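Local coordinates for uncharacterized protein YacP (Bacillus subtilis, PDB 5MQ8) that is an endoribonuclease, Rae1, involved in ribosome-dependent mRNA decay, built on a NYN domain of the PIN clan, at residues P16-L21 with E27-V32; Q35-Y40 with N46-V51; E39-T44 with N66-V71. All blocks are in the same frame, centred on the assembly; numbering follows the deposited sequence.

Contact 1: P16-L21 with E27-V32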
loop_
_atom_site.group_PDB
_atom_site.type_symbol
_atom_site.label_atom_id
_atom_site.label_comp_id
_atom_site.label_asym_id
_atom_site.label_seq_id
_atom_site.Cartn_x
_atom_site.Cartn_y
_atom_site.Cartn_z
ATOM N N PRO A 16 -17.787 -14.486 4.734
ATOM C CA PRO A 16 -17.471 -14.331 6.175
ATOM C C PRO A 16 -16.862 -12.995 6.580
ATOM O O PRO A 16 -17.266 -12.450 7.605
ATOM C CB PRO A 16 -16.526 -15.506 6.472
ATOM C CG PRO A 16 -16.861 -16.530 5.440
ATOM C CD PRO A 16 -17.191 -15.726 4.189
ATOM N N GLN A 17 -15.932 -12.445 5.781
ATOM C CA GLN A 17 -15.311 -11.153 6.097
ATOM C C GLN A 17 -16.238 -9.941 5.831
ATOM O O GLN A 17 -15.894 -8.816 6.216
ATOM C CB GLN A 17 -13.952 -10.991 5.393
ATOM C CG GLN A 17 -12.832 -11.859 5.988
ATOM C CD GLN A 17 -11.490 -11.151 6.017
ATOM O OE1 GLN A 17 -11.002 -10.620 5.009
ATOM N NE2 GLN A 17 -10.847 -11.152 7.177
ATOM N N LEU A 18 -17.427 -10.176 5.233
ATOM C CA LEU A 18 -18.401 -9.119 4.950
ATOM C C LEU A 18 -19.624 -9.136 5.863
ATOM O O LEU A 18 -20.052 -8.071 6.301
ATOM C CB LEU A 18 -18.892 -9.180 3.487
ATOM C CG LEU A 18 -17.895 -8.924 2.349
ATOM C CD1 LEU A 18 -18.618 -8.830 1.026
ATOM C CD2 LEU A 18 -17.138 -7.652 2.560
ATOM N N LYS A 19 -20.214 -10.328 6.102
ATOM C CA LYS A 19 -21.477 -10.507 6.843
ATOM C C LYS A 19 -21.547 -9.817 8.214
ATOM O O LYS A 19 -22.648 -9.445 8.617
ATOM C CB LYS A 19 -21.879 -11.990 6.961
ATOM C CG LYS A 19 -20.969 -12.866 7.814
ATOM C CD LYS A 19 -21.541 -14.270 7.970
ATOM C CE LYS A 19 -21.099 -15.212 6.880
ATOM N NZ LYS A 19 -21.742 -16.542 7.015
ATOM N N ASP A 20 -20.409 -9.595 8.893
ATOM C CA ASP A 20 -20.435 -8.953 10.211
ATOM C C ASP A 20 -20.145 -7.435 10.177
ATOM O O ASP A 20 -20.134 -6.797 11.233
ATOM C CB ASP A 20 -19.507 -9.695 11.195
ATOM C CG ASP A 20 -19.841 -11.175 11.340
ATOM O OD1 ASP A 20 -21.031 -11.500 11.566
ATOM O OD2 ASP A 20 -18.917 -12.008 11.215
ATOM N N LEU A 21 -19.973 -6.846 8.976
ATOM C CA LEU A 21 -19.725 -5.405 8.842
ATOM C C LEU A 21 -21.081 -4.719 8.528
ATOM O O LEU A 21 -21.242 -4.026 7.521
ATOM C CB LEU A 21 -18.622 -5.089 7.781
ATOM C CG LEU A 21 -17.357 -5.999 7.655
ATOM C CD1 LEU A 21 -16.304 -5.363 6.731
ATOM C CD2 LEU A 21 -16.709 -6.286 9.010
ATOM N N GLU A 27 -22.296 -0.410 5.494
ATOM C CA GLU A 27 -21.419 0.584 4.867
ATOM C C GLU A 27 -20.000 0.065 4.644
ATOM O O GLU A 27 -19.450 0.252 3.559
ATOM C CB GLU A 27 -21.408 1.890 5.668
ATOM C CG GLU A 27 -20.627 3.008 4.995
ATOM C CD GLU A 27 -20.520 4.314 5.758
ATOM O OE1 GLU A 27 -20.469 4.279 7.009
ATOM O OE2 GLU A 27 -20.437 5.373 5.095
ATOM N N GLU A 28 -19.419 -0.587 5.667
ATOM C CA GLU A 28 -18.086 -1.160 5.597
ATOM C C GLU A 28 -18.071 -2.373 4.671
ATOM O O GLU A 28 -17.152 -2.494 3.857
ATOM C CB GLU A 28 -17.544 -1.493 6.992
ATOM C CG GLU A 28 -16.995 -0.264 7.693
ATOM C CD GLU A 28 -16.552 -0.405 9.138
ATOM O OE1 GLU A 28 -16.139 -1.514 9.551
ATOM O OE2 GLU A 28 -16.597 0.618 9.857
ATOM N N ALA A 29 -19.104 -3.235 4.751
ATOM C CA ALA A 29 -19.203 -4.423 3.899
ATOM C C ALA A 29 -19.292 -4.044 2.405
ATOM O O ALA A 29 -18.645 -4.676 1.568
ATOM C CB ALA A 29 -20.392 -5.271 4.312
ATOM N N ARG A 30 -20.051 -2.978 2.096
ATOM C CA ARG A 30 -20.231 -2.413 0.761
ATOM C C ARG A 30 -18.874 -1.920 0.214
ATOM O O ARG A 30 -18.498 -2.278 -0.898
ATOM C CB ARG A 30 -21.271 -1.285 0.818
ATOM C CG ARG A 30 -21.422 -0.458 -0.449
ATOM C CD ARG A 30 -20.851 0.927 -0.239
ATOM N NE ARG A 30 -21.854 1.848 0.254
ATOM C CZ ARG A 30 -21.583 2.992 0.868
ATOM N NH1 ARG A 30 -20.325 3.350 1.104
ATOM N NH2 ARG A 30 -22.566 3.783 1.264
ATOM N N ASP A 31 -18.139 -1.140 1.021
ATOM C CA ASP A 31 -16.825 -0.607 0.676
ATOM C C ASP A 31 -15.795 -1.700 0.401
ATOM O O ASP A 31 -15.079 -1.606 -0.591
ATOM C CB ASP A 31 -16.329 0.337 1.784
ATOM C CG ASP A 31 -17.079 1.662 1.873
ATOM O OD1 ASP A 31 -17.836 1.984 0.930
ATOM O OD2 ASP A 31 -16.895 2.380 2.882
ATOM N N VAL A 32 -15.726 -2.740 1.271
ATOM C CA VAL A 32 -14.802 -3.865 1.103
ATOM C C VAL A 32 -15.148 -4.614 -0.190
ATOM O O VAL A 32 -14.242 -4.888 -0.990
ATOM C CB VAL A 32 -14.741 -4.800 2.342
ATOM C CG1 VAL A 32 -13.878 -6.035 2.064
ATOM C CG2 VAL A 32 -14.216 -4.054 3.567
#
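Leu18 and Leu21, one turn apart on the short helix 16-19 and its exit, both lean on the side of helix 23-44 that carries Ala29 and Val32. Leu18 enters with its CD2 branch, which reaches CG1 of Val32 at 3.7 Å and also lies 3.5 Å from the carbonyl O of Ala29. Its CG stands beside the backbone N (chi1 -65°), and with CD1 in the extended position the other branch, CD2, is the one turned to Val32. The backbone O of Leu18 accepts the N of Leu21, closing the turn, and sits 3.5 Å from Ala29 CB.

Leu21 directs its CB toward the helix. This CB packs 3.8 Å from CB of Glu28 and 3.9 Å from CB of Ala29, while CD1 crosses Val32 at about a right angle and meets CG2 at 4.0 Å. The small Ala29 methyl thus lies under the turn, near the carbonyl oxygens of both leucines, which lets the two backbones approach closely: the CA atoms of Leu18 and Ala29 are 4.9 Å apart. Glu28 touches Leu21 through CB, while its OE1 accepts a hydrogen bond from the N of Ala173.

The short helical turn 16-19 and the residues after it fold back on the first half of helix 23-44. Ile12 of helix 8-14 packs on Leu18 and Ala29, and Ile151 of the second subunit covers Val32.

Contact 2: Q35-Y40 with N46-V51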
loop_
_atom_site.group_PDB
_atom_site.type_symbol
_atom_site.label_atom_id
_atom_site.label_comp_id
_atom_site.label_asym_id
_atom_site.label_seq_id
_atom_site.Cartn_x
_atom_site.Cartn_y
_atom_site.Cartn_z
ATOM N N GLN A 35 -13.986 -2.759 -3.346
ATOM C CA GLN A 35 -12.533 -2.883 -3.487
ATOM C C GLN A 35 -12.164 -4.267 -4.044
ATOM O O GLN A 35 -11.343 -4.344 -4.957
ATOM C CB GLN A 35 -11.802 -2.555 -2.162
ATOM C CG GLN A 35 -10.256 -2.659 -2.206
ATOM C CD GLN A 35 -9.563 -1.935 -3.355
ATOM O OE1 GLN A 35 -8.652 -2.467 -3.998
ATOM N NE2 GLN A 35 -9.979 -0.722 -3.658
ATOM N N LYS A 36 -12.819 -5.335 -3.540
ATOM C CA LYS A 36 -12.636 -6.705 -4.029
ATOM C C LYS A 36 -13.011 -6.805 -5.509
ATOM O O LYS A 36 -12.297 -7.458 -6.275
ATOM C CB LYS A 36 -13.465 -7.722 -3.207
ATOM C CG LYS A 36 -13.057 -7.895 -1.739
ATOM C CD LYS A 36 -11.583 -8.220 -1.559
ATOM C CE LYS A 36 -10.893 -7.103 -0.813
ATOM N NZ LYS A 36 -9.478 -6.924 -1.240
ATOM N N MET A 37 -14.108 -6.130 -5.910
ATOM C CA MET A 37 -14.568 -6.124 -7.292
ATOM C C MET A 37 -13.655 -5.301 -8.223
ATOM O O MET A 37 -13.582 -5.614 -9.412
ATOM C CB MET A 37 -16.050 -5.725 -7.415
ATOM C CG MET A 37 -17.040 -6.796 -6.853
ATOM S SD MET A 37 -16.615 -8.558 -7.035
ATOM C CE MET A 37 -16.780 -8.756 -8.635
ATOM N N ALA A 38 -12.930 -4.290 -7.679
ATOM C CA ALA A 38 -11.951 -3.491 -8.427
ATOM C C ALA A 38 -10.785 -4.401 -8.792
ATOM O O ALA A 38 -10.386 -4.422 -9.946
ATOM C CB ALA A 38 -11.465 -2.316 -7.586
ATOM N N GLU A 39 -10.299 -5.211 -7.819
ATOM C CA GLU A 39 -9.231 -6.184 -8.019
ATOM C C GLU A 39 -9.631 -7.223 -9.079
ATOM O O GLU A 39 -8.829 -7.502 -9.973
ATOM C CB GLU A 39 -8.886 -6.880 -6.703
ATOM C CG GLU A 39 -8.010 -6.042 -5.804
ATOM C CD GLU A 39 -8.215 -6.216 -4.315
ATOM O OE1 GLU A 39 -8.690 -7.294 -3.896
ATOM O OE2 GLU A 39 -7.874 -5.278 -3.563
ATOM N N TYR A 40 -10.884 -7.752 -8.999
ATOM C CA TYR A 40 -11.451 -8.727 -9.932
ATOM C C TYR A 40 -11.484 -8.150 -11.341
ATOM O O TYR A 40 -11.008 -8.820 -12.261
ATOM C CB TYR A 40 -12.872 -9.158 -9.501
ATOM C CG TYR A 40 -13.439 -10.310 -10.304
ATOM C CD1 TYR A 40 -14.110 -10.089 -11.505
ATOM C CD2 TYR A 40 -13.330 -11.620 -9.850
ATOM C CE1 TYR A 40 -14.601 -11.150 -12.264
ATOM C CE2 TYR A 40 -13.858 -12.685 -10.581
ATOM C CZ TYR A 40 -14.485 -12.448 -11.792
ATOM O OH TYR A 40 -14.996 -13.510 -12.510
ATOM N N ASN A 46 -12.492 -8.266 -17.137
ATOM C CA ASN A 46 -13.938 -8.383 -17.321
ATOM C C ASN A 46 -14.638 -7.183 -16.732
ATOM O O ASN A 46 -14.225 -6.675 -15.688
ATOM C CB ASN A 46 -14.472 -9.668 -16.683
ATOM C CG ASN A 46 -14.048 -10.942 -17.379
ATOM O OD1 ASN A 46 -13.478 -10.943 -18.470
ATOM N ND2 ASN A 46 -14.331 -12.066 -16.763
ATOM N N ARG A 47 -15.681 -6.699 -17.415
ATOM C CA ARG A 47 -16.453 -5.581 -16.901
ATOM C C ARG A 47 -17.272 -6.075 -15.689
ATOM O O ARG A 47 -17.836 -7.169 -15.723
ATOM C CB ARG A 47 -17.346 -5.000 -17.983
ATOM C CG ARG A 47 -18.007 -3.716 -17.543
ATOM C CD ARG A 47 -18.961 -3.246 -18.590
ATOM N NE ARG A 47 -19.711 -2.077 -18.138
ATOM C CZ ARG A 47 -20.467 -1.343 -18.939
ATOM N NH1 ARG A 47 -20.568 -1.643 -20.225
ATOM N NH2 ARG A 47 -21.128 -0.300 -18.461
ATOM N N VAL A 48 -17.262 -5.297 -14.597
ATOM C CA VAL A 48 -17.937 -5.637 -13.343
ATOM C C VAL A 48 -18.924 -4.557 -12.959
ATOM O O VAL A 48 -18.558 -3.386 -12.891
ATOM C CB VAL A 48 -16.932 -5.918 -12.188
ATOM C CG1 VAL A 48 -17.662 -6.226 -10.883
ATOM C CG2 VAL A 48 -15.979 -7.055 -12.538
ATOM N N ILE A 49 -20.185 -4.952 -12.701
ATOM C CA ILE A 49 -21.214 -4.027 -12.240
ATOM C C ILE A 49 -21.792 -4.574 -10.938
ATOM O O ILE A 49 -22.287 -5.699 -10.902
ATOM C CB ILE A 49 -22.292 -3.680 -13.308
ATOM C CG1 ILE A 49 -21.634 -3.122 -14.601
ATOM C CG2 ILE A 49 -23.311 -2.674 -12.725
ATOM C CD1 ILE A 49 -22.577 -2.899 -15.799
ATOM N N VAL A 50 -21.727 -3.779 -9.871
ATOM C CA VAL A 50 -22.254 -4.196 -8.570
ATOM C C VAL A 50 -23.603 -3.520 -8.343
ATOM O O VAL A 50 -23.696 -2.293 -8.372
ATOM C CB VAL A 50 -21.248 -3.980 -7.403
ATOM C CG1 VAL A 50 -21.781 -4.571 -6.100
ATOM C CG2 VAL A 50 -19.891 -4.599 -7.735
ATOM N N VAL A 51 -24.635 -4.333 -8.121
ATOM C CA VAL A 51 -26.006 -3.886 -7.887
ATOM C C VAL A 51 -26.381 -4.087 -6.422
ATOM O O VAL A 51 -26.382 -5.212 -5.905
ATOM C CB VAL A 51 -27.018 -4.551 -8.872
ATOM C CG1 VAL A 51 -28.462 -4.123 -8.583
ATOM C CG2 VAL A 51 -26.651 -4.231 -10.311
#
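Helix 35-40 runs nearly antiparallel to strand 47-51, at 164° with the axes 8.7 Å apart, and Met37 faces Val48 at the closest pairing of CA atoms. Everything that touches is apolar. Met37 has CG beside its backbone N (chi1 -69°) and bends again at both later torsions, so that the side chain curls over Val48 instead of extending past it. Its CE meets CG1 of Val48 at 3.5 Å, a tight carbon contact, with the two side chains crossing at about a right angle. Nearer the backbone, CG of Met37 packs 3.7 Å from CG2 of Val50. The Met37 side chain therefore spans two valines, through CE and CG, on one side of the strand; they are separated by Ile49, whose side chain points away.

Tyr40, one turn on, takes the other branch of Val48: CD1 of the ring lies 3.7 Å from CG2, which approaches obliquely. With CG anti to the backbone N (chi1 -172°), the CD1 side of the ring is brought to this methyl, the two side chains crossing at about a right angle, and the hydroxyl is hydrogen-bonded to Glu127 OE1 on helix 121-145. Val48 is thus divided between two helix residues, one per methyl. On a different side of the helix, Lys36 NZ grips Glu39 OE1 on its syn lone pair at 2.8 Å and also forms a salt bridge with Glu132.

The pair is the return half of a beta-alpha-beta crossover, in which helix 23-44 leads from strand 3-7 to its parallel neighbour 47-52. Leu4 and Val6 of strand 3-7 complete the floor beneath Met37, Leu124 and Ile131 of helix 121-145 pack on Tyr40, and helix 80-90 covers Ile49 and Val51 on the opposite side of the sheet.

Contact 3: E39-T44 with N66-V71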
loop_
_atom_site.group_PDB
_atom_site.type_symbol
_atom_site.label_atom_id
_atom_site.label_comp_id
_atom_site.label_asym_id
_atom_site.label_seq_id
_atom_site.Cartn_x
_atom_site.Cartn_y
_atom_site.Cartn_z
ATOM N N GLU A 39 -10.299 -5.211 -7.819
ATOM C CA GLU A 39 -9.231 -6.184 -8.019
ATOM C C GLU A 39 -9.631 -7.223 -9.079
ATOM O O GLU A 39 -8.829 -7.502 -9.973
ATOM C CB GLU A 39 -8.886 -6.880 -6.703
ATOM C CG GLU A 39 -8.010 -6.042 -5.804
ATOM C CD GLU A 39 -8.215 -6.216 -4.315
ATOM O OE1 GLU A 39 -8.690 -7.294 -3.896
ATOM O OE2 GLU A 39 -7.874 -5.278 -3.563
ATOM N N TYR A 40 -10.884 -7.752 -8.999
ATOM C CA TYR A 40 -11.451 -8.727 -9.932
ATOM C C TYR A 40 -11.484 -8.150 -11.341
ATOM O O TYR A 40 -11.008 -8.820 -12.261
ATOM C CB TYR A 40 -12.872 -9.158 -9.501
ATOM C CG TYR A 40 -13.439 -10.310 -10.304
ATOM C CD1 TYR A 40 -14.110 -10.089 -11.505
ATOM C CD2 TYR A 40 -13.330 -11.620 -9.850
ATOM C CE1 TYR A 40 -14.601 -11.150 -12.264
ATOM C CE2 TYR A 40 -13.858 -12.685 -10.581
ATOM C CZ TYR A 40 -14.485 -12.448 -11.792
ATOM O OH TYR A 40 -14.996 -13.510 -12.510
ATOM N N GLN A 41 -12.054 -6.925 -11.508
ATOM C CA GLN A 41 -12.143 -6.252 -12.804
ATOM C C GLN A 41 -10.738 -6.086 -13.423
ATOM O O GLN A 41 -10.535 -6.455 -14.583
ATOM C CB GLN A 41 -12.858 -4.889 -12.692
ATOM C CG GLN A 41 -12.876 -4.106 -14.021
ATOM C CD GLN A 41 -14.094 -3.277 -14.324
ATOM O OE1 GLN A 41 -15.227 -3.615 -13.999
ATOM N NE2 GLN A 41 -13.883 -2.163 -14.990
ATOM N N SER A 42 -9.794 -5.525 -12.651
ATOM C CA SER A 42 -8.430 -5.270 -13.099
ATOM C C SER A 42 -7.664 -6.538 -13.486
ATOM O O SER A 42 -7.076 -6.563 -14.560
ATOM C CB SER A 42 -7.662 -4.476 -12.052
ATOM O OG SER A 42 -6.365 -4.181 -12.535
ATOM N N TYR A 43 -7.705 -7.586 -12.652
ATOM C CA TYR A 43 -7.027 -8.838 -12.956
ATOM C C TYR A 43 -7.565 -9.530 -14.220
ATOM O O TYR A 43 -6.785 -9.853 -15.125
ATOM C CB TYR A 43 -7.086 -9.801 -11.760
ATOM C CG TYR A 43 -6.234 -11.040 -11.955
ATOM C CD1 TYR A 43 -4.874 -11.030 -11.652
ATOM C CD2 TYR A 43 -6.776 -12.209 -12.481
ATOM C CE1 TYR A 43 -4.077 -12.151 -11.866
ATOM C CE2 TYR A 43 -5.987 -13.335 -12.703
ATOM C CZ TYR A 43 -4.636 -13.300 -12.397
ATOM O OH TYR A 43 -3.843 -14.401 -12.616
ATOM N N THR A 44 -8.897 -9.765 -14.265
ATOM C CA THR A 44 -9.569 -10.491 -15.337
ATOM C C THR A 44 -9.756 -9.696 -16.629
ATOM O O THR A 44 -9.844 -10.297 -17.702
ATOM C CB THR A 44 -10.927 -11.051 -14.848
ATOM O OG1 THR A 44 -11.817 -9.967 -14.578
ATOM C CG2 THR A 44 -10.799 -11.925 -13.622
ATOM N N ASN A 66 -14.601 3.543 -6.516
ATOM C CA ASN A 66 -13.528 3.068 -7.389
ATOM C C ASN A 66 -13.941 3.116 -8.860
ATOM O O ASN A 66 -14.953 2.522 -9.231
ATOM C CB ASN A 66 -13.115 1.647 -6.983
ATOM C CG ASN A 66 -11.683 1.309 -7.301
ATOM O OD1 ASN A 66 -11.230 1.378 -8.454
ATOM N ND2 ASN A 66 -10.944 0.904 -6.280
ATOM N N HIS A 67 -13.160 3.844 -9.684
ATOM C CA HIS A 67 -13.381 4.014 -11.125
ATOM C C HIS A 67 -13.398 2.668 -11.867
ATOM O O HIS A 67 -13.924 2.583 -12.980
ATOM C CB HIS A 67 -12.326 4.967 -11.723
ATOM C CG HIS A 67 -10.921 4.440 -11.687
ATOM N ND1 HIS A 67 -10.082 4.681 -10.611
ATOM C CD2 HIS A 67 -10.254 3.695 -12.604
ATOM C CE1 HIS A 67 -8.943 4.073 -10.905
ATOM N NE2 HIS A 67 -8.998 3.472 -12.093
ATOM N N ARG A 68 -12.816 1.624 -11.240
ATOM C CA ARG A 68 -12.755 0.267 -11.779
ATOM C C ARG A 68 -14.103 -0.437 -11.662
ATOM O O ARG A 68 -14.288 -1.471 -12.293
ATOM C CB ARG A 68 -11.702 -0.555 -11.008
ATOM C CG ARG A 68 -10.650 -1.265 -11.863
ATOM C CD ARG A 68 -9.368 -0.452 -11.999
ATOM N NE ARG A 68 -8.682 -0.219 -10.724
ATOM C CZ ARG A 68 -7.672 0.632 -10.568
ATOM N NH1 ARG A 68 -7.205 1.317 -11.605
ATOM N NH2 ARG A 68 -7.107 0.790 -9.380
ATOM N N VAL A 69 -15.020 0.060 -10.813
ATOM C CA VAL A 69 -16.296 -0.634 -10.580
ATOM C C VAL A 69 -17.491 0.271 -10.735
ATOM O O VAL A 69 -17.612 1.263 -10.017
ATOM C CB VAL A 69 -16.357 -1.317 -9.180
ATOM C CG1 VAL A 69 -17.478 -2.339 -9.110
ATOM C CG2 VAL A 69 -15.042 -1.956 -8.806
ATOM N N GLU A 70 -18.429 -0.138 -11.581
ATOM C CA GLU A 70 -19.691 0.575 -11.697
ATOM C C GLU A 70 -20.591 0.048 -10.558
ATOM O O GLU A 70 -20.769 -1.161 -10.413
ATOM C CB GLU A 70 -20.333 0.325 -13.063
ATOM C CG GLU A 70 -21.559 1.187 -13.305
ATOM C CD GLU A 70 -22.146 1.117 -14.697
ATOM O OE1 GLU A 70 -23.230 1.705 -14.890
ATOM O OE2 GLU A 70 -21.531 0.495 -15.593
ATOM N N VAL A 71 -21.112 0.959 -9.741
ATOM C CA VAL A 71 -21.968 0.638 -8.606
ATOM C C VAL A 71 -23.345 1.241 -8.863
ATOM O O VAL A 71 -23.455 2.452 -9.069
ATOM C CB VAL A 71 -21.334 1.114 -7.274
ATOM C CG1 VAL A 71 -22.312 0.979 -6.119
ATOM C CG2 VAL A 71 -20.033 0.359 -6.983
HETATM O O HOH W 1 -17.377 -1.192 -14.020
#
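The guanidinium of Arg68, whose aliphatic part packs on Gln41 and Ser42, has His67 on one face: the imidazole CE1 sits 3.3 Å over it, nearer its margin than its middle. Along the helix, the Tyr40 ring carries CG2 of Thr44 over the centre of one face. Residues 66-69 form a type I beta turn leading into edge strand 70-73 of the parallel PIN-type sheet. Asn66 adds an Asx turn: its OD1 accepts the N of Arg68 at 3.2 Å, in the carbonyl plane and on a lone pair.

Gln41 has CG opposite the backbone N (chi1 176°) and bends at the next torsion, which brings its chain to Arg68, CG to CG at 4.2 Å; CB of Ser42 lies 4.4 Å from CD of Arg68. The modelled approach of the Gln41 amide to Arg68 O is too short to be trusted. The charged and hydroxyl ends turn to the second subunit, where Glu162 forms a salt bridge with Arg68 NH1 and a hydrogen bond with Ser42 OG. Gln41 OE1 accepts from Val48 N and from a water at 3.2 Å; that water in turn accepts from Glu70 N at 2.9 Å.

How the contacts relate
All three contacts use helix 23-44, met successively along its length. Contact 1 is a buried apolar packing of a short preceding helix against its first half, and contact 2 buries its middle against the sheet, through the Met37 side chain, valine methyls and the Tyr40 ring. Contact 3, centred about 4 Å from contact 2 and sharing Glu39 and Tyr40, is only partly buried, and there polar groups and a water take over. The two are tied together: Val50 N bonds to Glu70 O between neighbouring strands. Contact 1, with its centre about 15 Å from that of contact 2, stands apart from the sheet. The second subunit reaches all three, and its contacts are most polar at contact 3.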